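Local coordinates for protein peptide synthase (Silicibacter pomeroyi DSS-3, PDB 2QTP) that is of unknown function but, with its variant of the Bacillus chorismate mutase fold, may play a role in amino-acid metabolism, at residues A30-V35 with E64-A69; L131-G136 with I150-N155. All blocks are in the same frame, centred on the assembly; numbering follows the deposited sequence.

Contact 1: residues A30-V35 with E64-A69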
loop_
_atom_site.group_PDB
_atom_site.type_symbol
_atom_site.label_atom_id
_atom_site.label_comp_id
_atom_site.label_asym_id
_atom_site.label_seq_id
_atom_site.Cartn_x
_atom_site.Cartn_y
_atom_site.Cartn_z
ATOM N N ALA A 30 3.018 -3.033 9.802
ATOM C CA ALA A 30 3.528 -1.797 9.221
ATOM C C ALA A 30 2.964 -1.682 7.832
ATOM O O ALA A 30 2.720 -2.702 7.169
ATOM C CB ALA A 30 5.057 -1.781 9.195
ATOM N N VAL A 31 2.750 -0.449 7.389
ATOM C CA VAL A 31 2.316 -0.178 6.025
ATOM C C VAL A 31 3.030 1.095 5.539
ATOM O O VAL A 31 3.157 2.052 6.287
ATOM C CB VAL A 31 0.744 -0.083 5.879
ATOM C CG1 VAL A 31 0.126 0.790 6.887
ATOM C CG2 VAL A 31 0.341 0.383 4.456
ATOM N N ALA A 32 3.578 1.045 4.332
ATOM C CA ALA A 32 4.248 2.184 3.697
ATOM C C ALA A 32 3.389 2.575 2.478
ATOM O O ALA A 32 2.944 1.706 1.719
ATOM C CB ALA A 32 5.709 1.824 3.288
ATOM N N VAL A 33 3.156 3.878 2.329
ATOM C CA VAL A 33 2.278 4.446 1.311
ATOM C C VAL A 33 3.017 5.540 0.519
ATOM O O VAL A 33 3.771 6.344 1.107
ATOM C CB VAL A 33 1.019 5.083 1.975
ATOM C CG1 VAL A 33 0.125 5.668 0.948
ATOM C CG2 VAL A 33 0.294 4.043 2.779
ATOM N N ALA A 34 2.825 5.538 -0.805
ATOM C CA ALA A 34 3.373 6.586 -1.704
ATOM C C ALA A 34 2.234 7.203 -2.470
ATOM O O ALA A 34 1.297 6.512 -2.876
ATOM C CB ALA A 34 4.418 6.041 -2.672
ATOM N N VAL A 35 2.294 8.522 -2.599
ATOM C CA VAL A 35 1.349 9.282 -3.405
ATOM C C VAL A 35 2.098 9.746 -4.643
ATOM O O VAL A 35 3.075 10.487 -4.551
ATOM C CB VAL A 35 0.736 10.469 -2.635
ATOM C CG1 VAL A 35 -0.281 11.239 -3.511
ATOM C CG2 VAL A 35 0.107 9.973 -1.303
ATOM N N GLU A 64 10.640 -2.196 1.422
ATOM C CA GLU A 64 11.850 -1.895 2.173
ATOM C C GLU A 64 11.549 -0.929 3.321
ATOM O O GLU A 64 12.096 -1.096 4.410
ATOM C CB GLU A 64 12.924 -1.299 1.248
ATOM C CG GLU A 64 14.160 -0.683 1.972
ATOM C CD GLU A 64 15.057 -1.723 2.669
ATOM O OE1 GLU A 64 15.110 -2.884 2.200
ATOM O OE2 GLU A 64 15.732 -1.377 3.677
ATOM N N ARG A 65 10.705 0.077 3.089
ATOM C CA ARG A 65 10.327 0.998 4.169
ATOM C C ARG A 65 9.617 0.253 5.289
ATOM O O ARG A 65 9.864 0.518 6.471
ATOM C CB ARG A 65 9.453 2.164 3.675
ATOM C CG ARG A 65 10.138 3.096 2.670
ATOM C CD ARG A 65 11.410 3.787 3.207
ATOM N NE ARG A 65 11.081 4.636 4.347
ATOM C CZ ARG A 65 10.797 5.942 4.293
ATOM N NH1 ARG A 65 10.839 6.626 3.144
ATOM N NH2 ARG A 65 10.485 6.572 5.429
ATOM N N CYS A 66 8.768 -0.706 4.926
ATOM C CA CYS A 66 8.076 -1.543 5.923
ATOM C C CYS A 66 9.028 -2.292 6.836
ATOM O O CYS A 66 8.892 -2.233 8.056
ATOM C CB CYS A 66 7.141 -2.547 5.245
ATOM S SG CYS A 66 5.575 -1.875 4.769
ATOM N N VAL A 67 9.983 -3.013 6.251
ATOM C CA VAL A 67 10.954 -3.791 7.031
ATOM C C VAL A 67 11.895 -2.881 7.834
ATOM O O VAL A 67 12.224 -3.195 8.961
ATOM C CB VAL A 67 11.727 -4.850 6.159
ATOM C CG1 VAL A 67 10.730 -5.801 5.498
ATOM C CG2 VAL A 67 12.619 -4.190 5.103
ATOM N N GLN A 68 12.317 -1.759 7.268
ATOM C CA GLN A 68 13.084 -0.787 8.031
ATOM C C GLN A 68 12.293 -0.249 9.216
ATOM O O GLN A 68 12.849 -0.087 10.279
ATOM C CB GLN A 68 13.536 0.385 7.171
ATOM C CG GLN A 68 14.696 0.054 6.260
ATOM C CD GLN A 68 15.029 1.193 5.296
ATOM O OE1 GLN A 68 14.151 1.949 4.857
ATOM N NE2 GLN A 68 16.306 1.307 4.951
ATOM N N ALA A 69 11.002 0.018 9.041
ATOM C CA ALA A 69 10.166 0.512 10.133
ATOM C C ALA A 69 10.030 -0.494 11.275
ATOM O O ALA A 69 9.953 -0.118 12.430
ATOM C CB ALA A 69 8.773 0.888 9.605
#

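Contact 2: residues L131-G136 with I150-N155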
loop_
_atom_site.group_PDB
_atom_site.type_symbol
_atom_site.label_atom_id
_atom_site.label_comp_id
_atom_site.label_asym_id
_atom_site.label_seq_id
_atom_site.Cartn_x
_atom_site.Cartn_y
_atom_site.Cartn_z
ATOM N N LEU A 131 -8.179 3.353 2.761
ATOM C CA LEU A 131 -7.852 2.223 1.882
ATOM C C LEU A 131 -7.529 1.064 2.809
ATOM O O LEU A 131 -6.689 1.191 3.703
ATOM C CB LEU A 131 -6.620 2.547 0.994
ATOM C CG LEU A 131 -6.000 1.511 0.062
ATOM C CD1 LEU A 131 -6.961 1.072 -1.067
ATOM C CD2 LEU A 131 -4.665 2.103 -0.514
ATOM N N ASP A 132 -8.192 -0.058 2.589
ATOM C CA ASP A 132 -7.947 -1.240 3.367
ATOM C C ASP A 132 -6.882 -2.075 2.662
ATOM O O ASP A 132 -7.063 -2.462 1.513
ATOM C CB ASP A 132 -9.238 -2.022 3.496
ATOM C CG ASP A 132 -9.436 -2.615 4.892
ATOM O OD1 ASP A 132 -8.490 -3.233 5.490
ATOM O OD2 ASP A 132 -10.590 -2.463 5.372
ATOM N N VAL A 133 -5.745 -2.293 3.318
ATOM C CA VAL A 133 -4.672 -3.102 2.739
ATOM C C VAL A 133 -4.789 -4.543 3.277
ATOM O O VAL A 133 -4.668 -4.776 4.456
ATOM C CB VAL A 133 -3.293 -2.531 3.049
ATOM C CG1 VAL A 133 -2.221 -3.259 2.191
ATOM C CG2 VAL A 133 -3.288 -1.021 2.828
ATOM N N PRO A 134 -5.049 -5.508 2.401
ATOM C CA PRO A 134 -5.172 -6.890 2.842
ATOM C C PRO A 134 -3.833 -7.487 3.321
ATOM O O PRO A 134 -2.766 -7.015 2.939
ATOM C CB PRO A 134 -5.687 -7.599 1.591
ATOM C CG PRO A 134 -5.315 -6.750 0.485
ATOM C CD PRO A 134 -5.221 -5.362 0.955
ATOM N N LEU A 135 -3.892 -8.478 4.193
ATOM C CA LEU A 135 -2.682 -9.126 4.711
ATOM C C LEU A 135 -2.883 -10.636 4.618
ATOM O O LEU A 135 -3.699 -11.204 5.339
ATOM C CB LEU A 135 -2.401 -8.723 6.162
ATOM C CG LEU A 135 -1.776 -7.355 6.424
ATOM C CD1 LEU A 135 -1.840 -7.010 7.926
ATOM C CD2 LEU A 135 -0.348 -7.314 5.925
ATOM N N GLY A 136 -2.154 -11.273 3.719
ATOM C CA GLY A 136 -2.275 -12.701 3.547
ATOM C C GLY A 136 -1.084 -13.365 4.201
ATOM O O GLY A 136 0.059 -12.946 3.973
ATOM N N ILE A 150 -4.963 -3.802 7.275
ATOM C CA ILE A 150 -4.643 -2.574 7.965
ATOM C C ILE A 150 -5.190 -1.416 7.132
ATOM O O ILE A 150 -5.096 -1.424 5.905
ATOM C CB ILE A 150 -3.110 -2.463 8.287
ATOM C CG1 ILE A 150 -2.786 -1.113 8.987
ATOM C CG2 ILE A 150 -2.255 -2.698 7.013
ATOM C CD1 ILE A 150 -1.457 -1.109 9.862
ATOM N N GLU A 151 -5.790 -0.444 7.796
ATOM C CA GLU A 151 -6.354 0.717 7.137
ATOM C C GLU A 151 -5.346 1.815 7.066
ATOM O O GLU A 151 -4.605 2.066 8.025
ATOM C CB GLU A 151 -7.597 1.174 7.876
ATOM C CG GLU A 151 -8.678 0.127 7.795
ATOM C CD GLU A 151 -9.979 0.507 8.447
ATOM O OE1 GLU A 151 -10.053 1.548 9.068
ATOM O OE2 GLU A 151 -10.956 -0.242 8.335
ATOM N N VAL A 152 -5.303 2.492 5.930
ATOM C CA VAL A 152 -4.461 3.659 5.774
ATOM C C VAL A 152 -5.263 4.776 5.147
ATOM O O VAL A 152 -6.219 4.540 4.405
ATOM C CB VAL A 152 -3.197 3.394 4.879
ATOM C CG1 VAL A 152 -2.408 2.240 5.392
ATOM C CG2 VAL A 152 -3.561 3.120 3.442
ATOM N N ARG A 153 -4.898 6.007 5.493
ATOM C CA ARG A 153 -5.427 7.171 4.798
ATOM C C ARG A 153 -4.474 8.309 4.882
ATOM O O ARG A 153 -3.608 8.305 5.716
ATOM C CB ARG A 153 -6.799 7.586 5.281
ATOM C CG ARG A 153 -6.883 8.112 6.644
ATOM C CD ARG A 153 -8.142 9.017 6.751
ATOM N NE ARG A 153 -7.712 10.111 7.556
ATOM C CZ ARG A 153 -7.985 11.380 7.366
ATOM N NH1 ARG A 153 -8.785 11.826 6.416
ATOM N NH2 ARG A 153 -7.451 12.216 8.214
ATOM N N LEU A 154 -4.593 9.253 3.969
ATOM C CA LEU A 154 -3.853 10.504 4.055
ATOM C C LEU A 154 -4.898 11.590 3.783
ATOM O O LEU A 154 -5.671 11.474 2.806
ATOM C CB LEU A 154 -2.736 10.535 3.020
ATOM C CG LEU A 154 -1.542 9.617 3.256
ATOM C CD1 LEU A 154 -0.641 9.578 1.994
ATOM C CD2 LEU A 154 -0.769 10.041 4.500
ATOM N N ASN A 155 -4.902 12.635 4.617
ATOM C CA ASN A 155 -5.897 13.687 4.550
ATOM C C ASN A 155 -5.998 14.326 3.172
ATOM O O ASN A 155 -7.078 14.713 2.755
ATOM C CB ASN A 155 -5.670 14.772 5.645
ATOM C CG ASN A 155 -4.498 15.704 5.321
ATOM O OD1 ASN A 155 -3.368 15.247 5.101
ATOM N ND2 ASN A 155 -4.775 17.019 5.248
#

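Contact 1: residues A30-V35 with E64-A69
C66 meets A30, V31 and A32 mainly through its sulfur, which rests over the strand backbone. SG is 3.6 Å from A32 N and 3.8 Å from A30 O, and the CA of V31 lies 3.9 Å from the same SG. None of these approaches is a hydrogen bond; the sulfur packs against the peptide between V31 and A32. Its position follows from the torsion: SG stands anti to the carbonyl carbon and beside the backbone N (chi1 -81°), which carries it from the flank of the helix down to the strand.

Methyl contacts supply the remainder. The CB of A32 is 4.0 Å from C66 SG and 3.8 Å from R65 CB, so it lies against two successive helical residues. At A30, CB comes within 4.0 Å of the carbonyl oxygen C66 O. R65 contributes its CB alone; the rest of its chain bends at chi2 and chi3 and leads away from the strand.

Small alanines facing the helix fit a short axis separation, 7.2 Å at closest approach, with the segments running at 141°. Helix 49-70 thus lies across one face of the mixed sheet. L62 and L70 of that helix extend the apolar layer over A32 and A30, while strands 5-15 and 162-171 flank strand 21-37 through backbone hydrogen bonds of V31 with F11 and of A32 with V167.

Contact 2: residues L131-G136 with I150-N155
V152 CG2 occupies the place between its backbone N and carbonyl carbon, with CG1 beside the N (chi1 -55°), and this rotation presents CG2 to both L131 and V133. It lies 4.0 Å from L131 CB and 4.2 Å from V133 CG2, the two valines meeting at a slant. V133 has CG1 anti to its backbone N, which leaves CG2 beside the N to make that contact, while V133 CB packs on I150 CG2. L135 CD1 reaches the same I150 methyl from farther along the strand.

The backbones form an antiparallel ladder. L131-V152 and V133-I150 are hydrogen-bonded pairs, each closed by two reciprocal N-H···O=C bonds; D132-E151 between them is a non-hydrogen-bonded pair. L131 N to V152 O is 2.8 Å and almost straight (176°), whereas I150 N to V133 O, at 3.0 Å, is the more bent bond. E151 CA also makes a CA-H···O contact with L131 O.

The other face carries two acids. D132 OD2 and E151 OE2 are 3.7 Å apart, with their carboxylate planes nearly perpendicular at 89°. Both residues are exposed, so solvent can probably screen the like charges, although their closeness may raise the affinity of one carboxylate for a proton. The chemistry is therefore two-sided: an apolar, buried face of L131, V133, I150 and V152 backs an acidic outer one.

In the fold
Helix segment 64-69 of contact 1 and the paired strands of contact 2 lie on opposite faces of strand 21-37, the contact centres 12 Å apart. A30 and A32 point to helix 49-70; V31 and V33 pack against contact 2. V31 CG1 lies 3.9 Å from I150 CD1, and V33 CG2 is 4.0 Å from V152 CG2. Two further approaches, V31 CG1 to V152 CG1 at 3.3 Å and V35 CG2 to L154 CD1 at 3.4 Å, are unusually close for methyls and carry no weight here. The order is helix, mixed sheet, two-stranded sheet: the apolar face of contact 2 packs on the side of strand 21-37 turned from the helix, and L131, V133 and L135 extend it over strand 162-171.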